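Local coordinates for GCN5 like acetylase + bromodomain (Cryptosporidium parvum, PDB 4LDF), which probably acetylates histone H3 as a GCN5-type transcriptional activator, the piece here being its bromodomain, a module that typically recognises acetylated lysine, at residues A[30-35]-A[96-101]; A[48-53]-A[85-90]; A[52-57]-A[75-80]. All coordinates share one frame; numbering follows the deposited sequence.

Contact 1 (A[30-35]-A[96-101])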
loop_
_atom_site.group_PDB
_atom_site.type_symbol
_atom_site.label_atom_id
_atom_site.label_comp_id
_atom_site.label_asym_id
_atom_site.label_seq_id
_atom_site.Cartn_x
_atom_site.Cartn_y
_atom_site.Cartn_z
ATOM N N ASN A 30 6.654 10.713 2.843
ATOM C CA ASN A 30 7.438 9.473 2.976
ATOM C C ASN A 30 6.842 8.243 2.297
ATOM O O ASN A 30 7.401 7.149 2.402
ATOM C CB ASN A 30 7.787 9.194 4.448
ATOM C CG ASN A 30 8.663 10.271 5.033
ATOM O OD1 ASN A 30 9.398 10.966 4.319
ATOM N ND2 ASN A 30 8.578 10.474 6.329
ATOM N N ALA A 31 5.742 8.432 1.571
ATOM C CA ALA A 31 5.071 7.378 0.813
ATOM C C ALA A 31 5.711 7.164 -0.550
ATOM O O ALA A 31 5.393 6.181 -1.234
ATOM C CB ALA A 31 3.604 7.719 0.650
ATOM N N TRP A 32 6.612 8.075 -0.950
ATOM C CA TRP A 32 7.288 8.008 -2.239
ATOM C C TRP A 32 7.877 6.619 -2.638
ATOM O O TRP A 32 7.659 6.248 -3.792
ATOM C CB TRP A 32 8.247 9.184 -2.460
ATOM C CG TRP A 32 9.521 9.112 -1.676
ATOM C CD1 TRP A 32 9.789 9.710 -0.477
ATOM C CD2 TRP A 32 10.695 8.358 -2.024
ATOM N NE1 TRP A 32 11.064 9.388 -0.064
ATOM C CE2 TRP A 32 11.625 8.522 -0.974
ATOM C CE3 TRP A 32 11.068 7.593 -3.148
ATOM C CZ2 TRP A 32 12.892 7.919 -0.996
ATOM C CZ3 TRP A 32 12.304 6.965 -3.150
ATOM C CH2 TRP A 32 13.208 7.142 -2.090
ATOM N N PRO A 33 8.529 5.801 -1.753
ATOM C CA PRO A 33 9.043 4.492 -2.214
ATOM C C PRO A 33 7.959 3.448 -2.476
ATOM O O PRO A 33 8.284 2.334 -2.908
ATOM C CB PRO A 33 9.920 4.018 -1.036
ATOM C CG PRO A 33 10.083 5.153 -0.150
ATOM C CD PRO A 33 8.895 6.016 -0.336
ATOM N N PHE A 34 6.681 3.783 -2.184
ATOM C CA PHE A 34 5.561 2.848 -2.317
ATOM C C PHE A 34 4.571 3.248 -3.421
ATOM O O PHE A 34 3.637 2.497 -3.680
ATOM C CB PHE A 34 4.822 2.719 -0.960
ATOM C CG PHE A 34 5.708 2.467 0.250
ATOM C CD1 PHE A 34 6.233 3.526 0.982
ATOM C CD2 PHE A 34 5.993 1.168 0.669
ATOM C CE1 PHE A 34 7.104 3.296 2.052
ATOM C CE2 PHE A 34 6.805 0.936 1.786
ATOM C CZ PHE A 34 7.359 2.001 2.471
ATOM N N ARG A 35 4.745 4.432 -4.046
ATOM C CA ARG A 35 3.806 4.917 -5.062
ATOM C C ARG A 35 3.738 4.083 -6.312
ATOM O O ARG A 35 2.664 3.960 -6.892
ATOM C CB ARG A 35 4.048 6.404 -5.411
ATOM C CG ARG A 35 3.679 7.333 -4.279
ATOM C CD ARG A 35 3.938 8.774 -4.613
ATOM N NE ARG A 35 3.848 9.580 -3.403
ATOM C CZ ARG A 35 4.640 10.605 -3.121
ATOM N NH1 ARG A 35 4.508 11.253 -1.976
ATOM N NH2 ARG A 35 5.582 10.984 -3.982
ATOM N N THR A 96 12.317 0.924 6.244
ATOM C CA THR A 96 11.614 0.242 7.340
ATOM C C THR A 96 10.983 1.314 8.230
ATOM O O THR A 96 9.869 1.125 8.721
ATOM C CB THR A 96 12.553 -0.693 8.126
ATOM O OG1 THR A 96 12.897 -1.793 7.284
ATOM C CG2 THR A 96 11.933 -1.198 9.454
ATOM N N LYS A 97 11.707 2.425 8.431
ATOM C CA LYS A 97 11.251 3.555 9.235
ATOM C C LYS A 97 10.001 4.178 8.597
ATOM O O LYS A 97 9.036 4.471 9.308
ATOM C CB LYS A 97 12.385 4.595 9.372
ATOM C CG LYS A 97 12.264 5.475 10.607
ATOM N N TYR A 98 10.006 4.340 7.251
ATOM C CA TYR A 98 8.857 4.890 6.541
ATOM C C TYR A 98 7.685 3.906 6.644
ATOM O O TYR A 98 6.584 4.318 7.003
ATOM C CB TYR A 98 9.167 5.173 5.061
ATOM C CG TYR A 98 10.255 6.183 4.753
ATOM C CD1 TYR A 98 10.575 7.196 5.656
ATOM C CD2 TYR A 98 10.910 6.173 3.526
ATOM C CE1 TYR A 98 11.562 8.141 5.365
ATOM C CE2 TYR A 98 11.883 7.126 3.213
ATOM C CZ TYR A 98 12.197 8.116 4.133
ATOM O OH TYR A 98 13.174 9.039 3.841
ATOM N N ALA A 99 7.935 2.608 6.353
ATOM C CA ALA A 99 6.929 1.545 6.411
ATOM C C ALA A 99 6.166 1.517 7.732
ATOM O O ALA A 99 4.946 1.363 7.700
ATOM C CB ALA A 99 7.563 0.185 6.146
ATOM N N ASN A 100 6.882 1.640 8.880
ATOM C CA ASN A 100 6.339 1.649 10.248
ATOM C C ASN A 100 5.518 2.931 10.487
ATOM O O ASN A 100 4.387 2.866 10.975
ATOM C CB ASN A 100 7.498 1.529 11.285
ATOM C CG ASN A 100 8.103 0.140 11.393
ATOM O OD1 ASN A 100 7.572 -0.830 10.882
ATOM N ND2 ASN A 100 9.203 0.002 12.099
ATOM N N GLN A 101 6.081 4.082 10.083
ATOM C CA GLN A 101 5.450 5.396 10.181
ATOM C C GLN A 101 4.157 5.441 9.375
ATOM O O GLN A 101 3.130 5.822 9.925
ATOM C CB GLN A 101 6.418 6.500 9.714
ATOM C CG GLN A 101 5.787 7.895 9.756
ATOM C CD GLN A 101 6.618 8.948 9.093
ATOM O OE1 GLN A 101 7.213 8.731 8.037
ATOM N NE2 GLN A 101 6.616 10.139 9.670
#
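Asn30 lies flat over one face of the Tyr98 ring, and this is the tight part of the contact. Its amide plane is only 15° from the ring plane, with CG of Asn30 3.6 Å from CE1 of Tyr98, and CB of Asn30 makes a CH-pi contact 4.0 Å from the ring centroid. The stack leaves the amide edge available: ND2 of Asn30 donates to OE1 of Gln101 at 2.8 Å, nearly straight (168°), on a lone pair and in the carbonyl plane. Phe34 adds buried packing at about van der Waals distance, its CE1 meeting CB of Tyr98 near the plane of the phenyl ring and its CZ lying 4.1 Å from CB of Ala99. The loose side is Trp32, exposed and little covered, whose NE1 comes obliquely to within 4.1 Å of CE2 of Tyr98. Gln101 is likewise exposed. Trp32, Pro33 and Phe34 match the WPF shelf of the bromodomain ZA loop, which flanks the acetyl-lysine pocket; a glycerol lies near Pro33. The shelf is set between two helices: Phe34 also reaches Met81 and Cys85 on helix 71-88 and Leu102 on helix 93-110, whose Tyr95 touches Trp32 and Pro33.

Contact 2 (A[48-53]-A[85-90])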
loop_
_atom_site.group_PDB
_atom_site.type_symbol
_atom_site.label_atom_id
_atom_site.label_comp_id
_atom_site.label_asym_id
_atom_site.label_seq_id
_atom_site.Cartn_x
_atom_site.Cartn_y
_atom_site.Cartn_z
ATOM N N GLU A 48 13.517 -11.207 -6.906
ATOM C CA GLU A 48 14.110 -12.515 -6.589
ATOM C C GLU A 48 13.753 -12.825 -5.131
ATOM O O GLU A 48 13.724 -13.978 -4.726
ATOM C CB GLU A 48 15.658 -12.468 -6.706
ATOM C CG GLU A 48 16.222 -12.261 -8.102
ATOM C CD GLU A 48 15.835 -13.304 -9.134
ATOM O OE1 GLU A 48 15.483 -12.887 -10.261
ATOM O OE2 GLU A 48 15.838 -14.519 -8.815
ATOM N N ILE A 49 13.539 -11.769 -4.343
ATOM C CA ILE A 49 13.237 -11.815 -2.918
ATOM C C ILE A 49 11.733 -11.696 -2.664
ATOM O O ILE A 49 11.184 -12.456 -1.865
ATOM C CB ILE A 49 14.034 -10.679 -2.166
ATOM C CG1 ILE A 49 15.560 -10.645 -2.494
ATOM C CG2 ILE A 49 13.775 -10.701 -0.669
ATOM C CD1 ILE A 49 16.347 -11.997 -2.418
ATOM N N ILE A 50 11.079 -10.707 -3.302
ATOM C CA ILE A 50 9.651 -10.434 -3.079
ATOM C C ILE A 50 8.828 -11.091 -4.182
ATOM O O ILE A 50 8.848 -10.641 -5.331
ATOM C CB ILE A 50 9.400 -8.906 -2.904
ATOM C CG1 ILE A 50 10.269 -8.264 -1.756
ATOM C CG2 ILE A 50 7.935 -8.580 -2.764
ATOM C CD1 ILE A 50 10.069 -8.800 -0.285
ATOM N N LYS A 51 8.124 -12.177 -3.821
ATOM C CA LYS A 51 7.355 -12.992 -4.760
ATOM C C LYS A 51 5.896 -12.608 -4.928
ATOM O O LYS A 51 5.247 -13.066 -5.874
ATOM C CB LYS A 51 7.546 -14.498 -4.493
ATOM C CG LYS A 51 8.942 -15.001 -4.866
ATOM C CD LYS A 51 9.796 -15.174 -3.605
ATOM C CE LYS A 51 11.148 -15.805 -3.837
ATOM N NZ LYS A 51 12.124 -15.377 -2.792
ATOM N N GLU A 52 5.394 -11.733 -4.041
ATOM C CA GLU A 52 4.031 -11.199 -4.083
ATOM C C GLU A 52 4.152 -9.674 -3.926
ATOM O O GLU A 52 3.750 -9.118 -2.894
ATOM C CB GLU A 52 3.153 -11.835 -2.977
ATOM C CG GLU A 52 2.827 -13.306 -3.203
ATOM C CD GLU A 52 2.289 -14.095 -2.019
ATOM O OE1 GLU A 52 1.434 -13.573 -1.265
ATOM O OE2 GLU A 52 2.692 -15.272 -1.881
ATOM N N PRO A 53 4.777 -8.966 -4.901
ATOM C CA PRO A 53 4.901 -7.512 -4.748
ATOM C C PRO A 53 3.562 -6.803 -4.939
ATOM O O PRO A 53 2.631 -7.354 -5.537
ATOM C CB PRO A 53 5.905 -7.128 -5.844
ATOM C CG PRO A 53 5.694 -8.125 -6.905
ATOM C CD PRO A 53 5.329 -9.410 -6.203
ATOM N N CYS A 85 8.359 -4.491 2.165
ATOM C CA CYS A 85 9.387 -3.466 2.339
ATOM C C CYS A 85 10.357 -3.863 3.430
ATOM O O CYS A 85 11.578 -3.904 3.187
ATOM C CB CYS A 85 8.768 -2.098 2.621
ATOM S SG CYS A 85 9.978 -0.740 2.680
ATOM N N ARG A 86 9.796 -4.210 4.626
ATOM C CA ARG A 86 10.532 -4.615 5.828
ATOM C C ARG A 86 11.271 -5.929 5.638
ATOM O O ARG A 86 12.367 -6.068 6.162
ATOM C CB ARG A 86 9.628 -4.614 7.071
ATOM C CG ARG A 86 9.233 -3.179 7.535
ATOM C CD ARG A 86 8.469 -3.168 8.849
ATOM N NE ARG A 86 7.174 -3.835 8.704
ATOM C CZ ARG A 86 5.993 -3.227 8.696
ATOM N NH1 ARG A 86 5.908 -1.912 8.910
ATOM N NH2 ARG A 86 4.885 -3.926 8.501
ATOM N N PHE A 87 10.706 -6.882 4.846
ATOM C CA PHE A 87 11.384 -8.150 4.566
ATOM C C PHE A 87 12.594 -7.883 3.656
ATOM O O PHE A 87 13.706 -8.290 3.997
ATOM C CB PHE A 87 10.426 -9.159 3.925
ATOM C CG PHE A 87 11.024 -10.518 3.650
ATOM C CD1 PHE A 87 10.809 -11.579 4.518
ATOM C CD2 PHE A 87 11.746 -10.759 2.479
ATOM C CE1 PHE A 87 11.341 -12.850 4.241
ATOM C CE2 PHE A 87 12.287 -12.023 2.215
ATOM C CZ PHE A 87 12.066 -13.059 3.090
ATOM N N TYR A 88 12.390 -7.191 2.513
ATOM C CA TYR A 88 13.476 -6.871 1.568
ATOM C C TYR A 88 14.632 -6.105 2.247
ATOM O O TYR A 88 15.809 -6.385 1.974
ATOM C CB TYR A 88 12.957 -6.084 0.339
ATOM C CG TYR A 88 14.082 -5.697 -0.599
ATOM C CD1 TYR A 88 14.652 -6.632 -1.458
ATOM C CD2 TYR A 88 14.629 -4.416 -0.573
ATOM C CE1 TYR A 88 15.721 -6.296 -2.286
ATOM C CE2 TYR A 88 15.724 -4.079 -1.371
ATOM C CZ TYR A 88 16.246 -5.013 -2.248
ATOM O OH TYR A 88 17.301 -4.675 -3.060
ATOM N N ASN A 89 14.275 -5.143 3.113
ATOM C CA ASN A 89 15.198 -4.287 3.869
ATOM C C ASN A 89 15.677 -4.874 5.196
ATOM O O ASN A 89 16.455 -4.217 5.912
ATOM C CB ASN A 89 14.613 -2.873 4.046
ATOM C CG ASN A 89 14.505 -2.126 2.744
ATOM O OD1 ASN A 89 15.502 -1.693 2.196
ATOM N ND2 ASN A 89 13.292 -1.953 2.216
ATOM N N ALA A 90 15.278 -6.152 5.492
ATOM C CA ALA A 90 15.659 -6.906 6.690
ATOM C C ALA A 90 15.385 -6.120 7.989
ATOM O O ALA A 90 16.226 -6.109 8.890
ATOM C CB ALA A 90 17.136 -7.322 6.600
#
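Ile49, last in the short, weakly bonded helix 46-49, and Ile50, just after it, press on Phe87 and Tyr88 in the last turn of helix 71-88, a purely apolar contact with no hydrogen bond across it. The side chain of Ile50 shows how the packing works. Its CB leaves the backbone at a slant to the helix, and chi1 of -55° sets CG1 beside the backbone N; CG1 of Ile50 lies 4.0 Å from CB of Tyr88. The bend at chi2 then carries CD1 into the corner between the two aromatic residues, where CD1 of Ile50 lies 3.8 Å from CD2 of Phe87 and 4.0 Å from the backbone N of Tyr88. Ile50 and Phe87 thus run alongside each other in opposite directions, whereas Ile50 crosses Tyr88 at about a right angle. Ile49 works from the outside: its CG2 butts against the edge of the Phe87 ring, in the ring plane, at 3.5 Å from CE2, and its CB faces the edge of Tyr88 at CD1. Behind the isoleucines, NZ of Lys51 folds back to O of Glu48 and, less well aimed, to O of Ile49. Helix 71-88 closes in a Schellman motif at Ala90. Just before it, Asn89, at the position of the asparagine that holds acetyl-lysine in bromodomains, bonds a glycerol through ND2, which also donates to O of Cys85. The isoleucine packing joins helix 46-49 to the end of helix 71-88; the hydroxyl of Tyr88 also bonds Asp45, just before that short helix, and its ring meets Tyr46, while Cys85 and Asn89 touch Tyr95 on helix 93-110.

Contact 3 (A[52-57]-A[75-80])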
loop_
_atom_site.group_PDB
_atom_site.type_symbol
_atom_site.label_atom_id
_atom_site.label_comp_id
_atom_site.label_asym_id
_atom_site.label_seq_id
_atom_site.Cartn_x
_atom_site.Cartn_y
_atom_site.Cartn_z
ATOM N N GLU A 52 5.394 -11.733 -4.041
ATOM C CA GLU A 52 4.031 -11.199 -4.083
ATOM C C GLU A 52 4.152 -9.674 -3.926
ATOM O O GLU A 52 3.750 -9.118 -2.894
ATOM C CB GLU A 52 3.153 -11.835 -2.977
ATOM C CG GLU A 52 2.827 -13.306 -3.203
ATOM C CD GLU A 52 2.289 -14.095 -2.019
ATOM O OE1 GLU A 52 1.434 -13.573 -1.265
ATOM O OE2 GLU A 52 2.692 -15.272 -1.881
ATOM N N PRO A 53 4.777 -8.966 -4.901
ATOM C CA PRO A 53 4.901 -7.512 -4.748
ATOM C C PRO A 53 3.562 -6.803 -4.939
ATOM O O PRO A 53 2.631 -7.354 -5.537
ATOM C CB PRO A 53 5.905 -7.128 -5.844
ATOM C CG PRO A 53 5.694 -8.125 -6.905
ATOM C CD PRO A 53 5.329 -9.410 -6.203
ATOM N N THR A 54 3.482 -5.583 -4.413
ATOM C CA THR A 54 2.358 -4.676 -4.552
ATOM C C THR A 54 2.864 -3.269 -4.307
ATOM O O THR A 54 3.988 -3.092 -3.832
ATOM C CB THR A 54 1.124 -5.110 -3.716
ATOM O OG1 THR A 54 0.002 -4.338 -4.158
ATOM C CG2 THR A 54 1.326 -4.933 -2.216
ATOM N N ASP A 55 2.033 -2.272 -4.619
ATOM C CA ASP A 55 2.355 -0.850 -4.500
ATOM C C ASP A 55 1.053 -0.054 -4.575
ATOM O O ASP A 55 -0.010 -0.622 -4.867
ATOM C CB ASP A 55 3.312 -0.419 -5.637
ATOM C CG ASP A 55 2.733 -0.696 -7.021
ATOM O OD1 ASP A 55 2.139 0.223 -7.604
ATOM O OD2 ASP A 55 2.855 -1.847 -7.498
ATOM N N ILE A 56 1.137 1.260 -4.317
ATOM C CA ILE A 56 -0.043 2.143 -4.310
ATOM C C ILE A 56 -0.770 2.238 -5.652
ATOM O O ILE A 56 -2.003 2.218 -5.662
ATOM C CB ILE A 56 0.252 3.510 -3.647
ATOM C CG1 ILE A 56 0.654 3.298 -2.161
ATOM C CG2 ILE A 56 -0.971 4.487 -3.766
ATOM C CD1 ILE A 56 1.395 4.476 -1.471
ATOM N N GLN A 57 -0.017 2.304 -6.775
ATOM C CA GLN A 57 -0.570 2.423 -8.123
ATOM C C GLN A 57 -1.353 1.149 -8.477
ATOM O O GLN A 57 -2.453 1.250 -9.028
ATOM C CB GLN A 57 0.574 2.720 -9.126
ATOM C CG GLN A 57 0.182 2.879 -10.586
ATOM C CD GLN A 57 1.423 2.965 -11.456
ATOM O OE1 GLN A 57 1.920 1.962 -11.987
ATOM N NE2 GLN A 57 1.991 4.158 -11.565
ATOM N N SER A 75 -7.029 -4.997 2.930
ATOM C CA SER A 75 -6.207 -4.869 4.145
ATOM C C SER A 75 -5.034 -5.856 4.182
ATOM O O SER A 75 -3.959 -5.479 4.648
ATOM C CB SER A 75 -7.055 -4.918 5.415
ATOM O OG SER A 75 -7.860 -6.081 5.481
ATOM N N SER A 76 -5.205 -7.078 3.607
ATOM C CA SER A 76 -4.133 -8.081 3.514
ATOM C C SER A 76 -3.043 -7.583 2.569
ATOM O O SER A 76 -1.861 -7.709 2.884
ATOM C CB SER A 76 -4.665 -9.417 3.008
ATOM O OG SER A 76 -5.782 -9.833 3.770
ATOM N N GLU A 77 -3.452 -7.029 1.414
ATOM C CA GLU A 77 -2.574 -6.488 0.390
ATOM C C GLU A 77 -1.830 -5.256 0.905
ATOM O O GLU A 77 -0.631 -5.140 0.683
ATOM C CB GLU A 77 -3.372 -6.111 -0.870
ATOM C CG GLU A 77 -2.442 -5.805 -2.036
ATOM C CD GLU A 77 -3.051 -5.845 -3.420
ATOM O OE1 GLU A 77 -2.280 -5.758 -4.405
ATOM O OE2 GLU A 77 -4.291 -5.983 -3.520
ATOM N N LEU A 78 -2.552 -4.320 1.557
ATOM C CA LEU A 78 -1.928 -3.123 2.113
ATOM C C LEU A 78 -0.916 -3.514 3.187
ATOM O O LEU A 78 0.173 -2.936 3.209
ATOM C CB LEU A 78 -2.969 -2.117 2.661
ATOM C CG LEU A 78 -2.399 -0.835 3.303
ATOM C CD1 LEU A 78 -1.640 0.019 2.279
ATOM C CD2 LEU A 78 -3.494 -0.039 3.986
ATOM N N LYS A 79 -1.253 -4.493 4.063
ATOM C CA LYS A 79 -0.309 -4.961 5.092
ATOM C C LYS A 79 0.921 -5.576 4.426
ATOM O O LYS A 79 2.041 -5.282 4.842
ATOM C CB LYS A 79 -0.939 -5.974 6.066
ATOM C CG LYS A 79 -0.065 -6.165 7.297
ATOM C CD LYS A 79 -0.411 -7.391 8.088
ATOM C CE LYS A 79 0.390 -7.435 9.372
ATOM N NZ LYS A 79 1.775 -7.955 9.163
ATOM N N ARG A 80 0.698 -6.426 3.393
ATOM C CA ARG A 80 1.725 -7.071 2.575
ATOM C C ARG A 80 2.656 -6.012 1.953
ATOM O O ARG A 80 3.865 -6.226 1.927
ATOM C CB ARG A 80 1.074 -7.961 1.485
ATOM C CG ARG A 80 2.081 -8.534 0.448
ATOM C CD ARG A 80 1.659 -9.839 -0.225
ATOM N NE ARG A 80 0.246 -9.871 -0.617
ATOM C CZ ARG A 80 -0.246 -9.363 -1.743
ATOM N NH1 ARG A 80 -1.540 -9.462 -2.010
ATOM N NH2 ARG A 80 0.552 -8.751 -2.611
#
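Chi1 of -167° turns OG1 of Thr54 toward Glu77, whose extended side chain carries its carboxylate out alongside helix 71-88 to meet it; three residues on, a bend at chi3 (42°) swings the guanidinium of Arg80 round until its edge, at NH2, faces O of Glu52. The first pairing is short and polar. OG1 of Thr54 donates to OE1 of Glu77 at 2.7 Å, approaching on the anti side and somewhat out of the carboxylate plane. The same torsion puts CG2 of Thr54 on the helix backbone, 3.5 Å from O of Glu77. That carboxylate is buried but well supplied with partners: Lys62 forms a salt bridge to OE1 and the hydroxyl of Tyr68 bonds OE2, which would favour the charged form.

At the outer end, NH2 of Arg80 donates to O of Glu52 at 3.2 Å with an N-H...O angle of 152°. The donor stands well above the carbonyl plane, away from the lone-pair directions, and the same oxygen also accepts from ND2 of Asn84, so two side chains of helix 71-88 grip one carbonyl. The aliphatic part contributes too, CB of Glu52 lying 3.7 Å from CD of Arg80. The Glu52 side chain crosses that of Arg80 at about a right angle. OE1 of Glu52 is 3.9 Å from NE of Arg80, well out of the guanidinium plane, so this long salt bridge on the exposed side rests on charge alone.

Asp55 occupies the N-cap of helix 56-64 and also bonds Thr58 OG1. Pro53, Thr54 and Asp55 correspond to the Pro-x-Asp signature that ends the ZA loop of bromodomains, and here that junction is tied by Thr54-Glu77 and Glu52-Arg80 to the flank of the long B helix, 71-88, of the bromodomain four-helix bundle.

Contacts 2 and 3 are nested inside the chain loop closed by contact 1, and all three pin the long connection after helix 14-27 onto the bundle. Contacts 2 and 3 share Glu52 and Pro53 and lean on the same helix, 71-88, at its end and middle; contact 1 uses the next helix, 93-110. Chemistry follows place. Contact 2, at the tip of the domain, is apolar and partly buried; contact 3, though nearest the chain centre, is a largely surface contact built on hydrogen bonds and charge; contact 1 is partly buried, with Phe34 and Ala99 inside and Trp32 and Gln101 outside. O of Phe34 probably takes a backbone bond from N of Ile56, joining contacts 1 and 3.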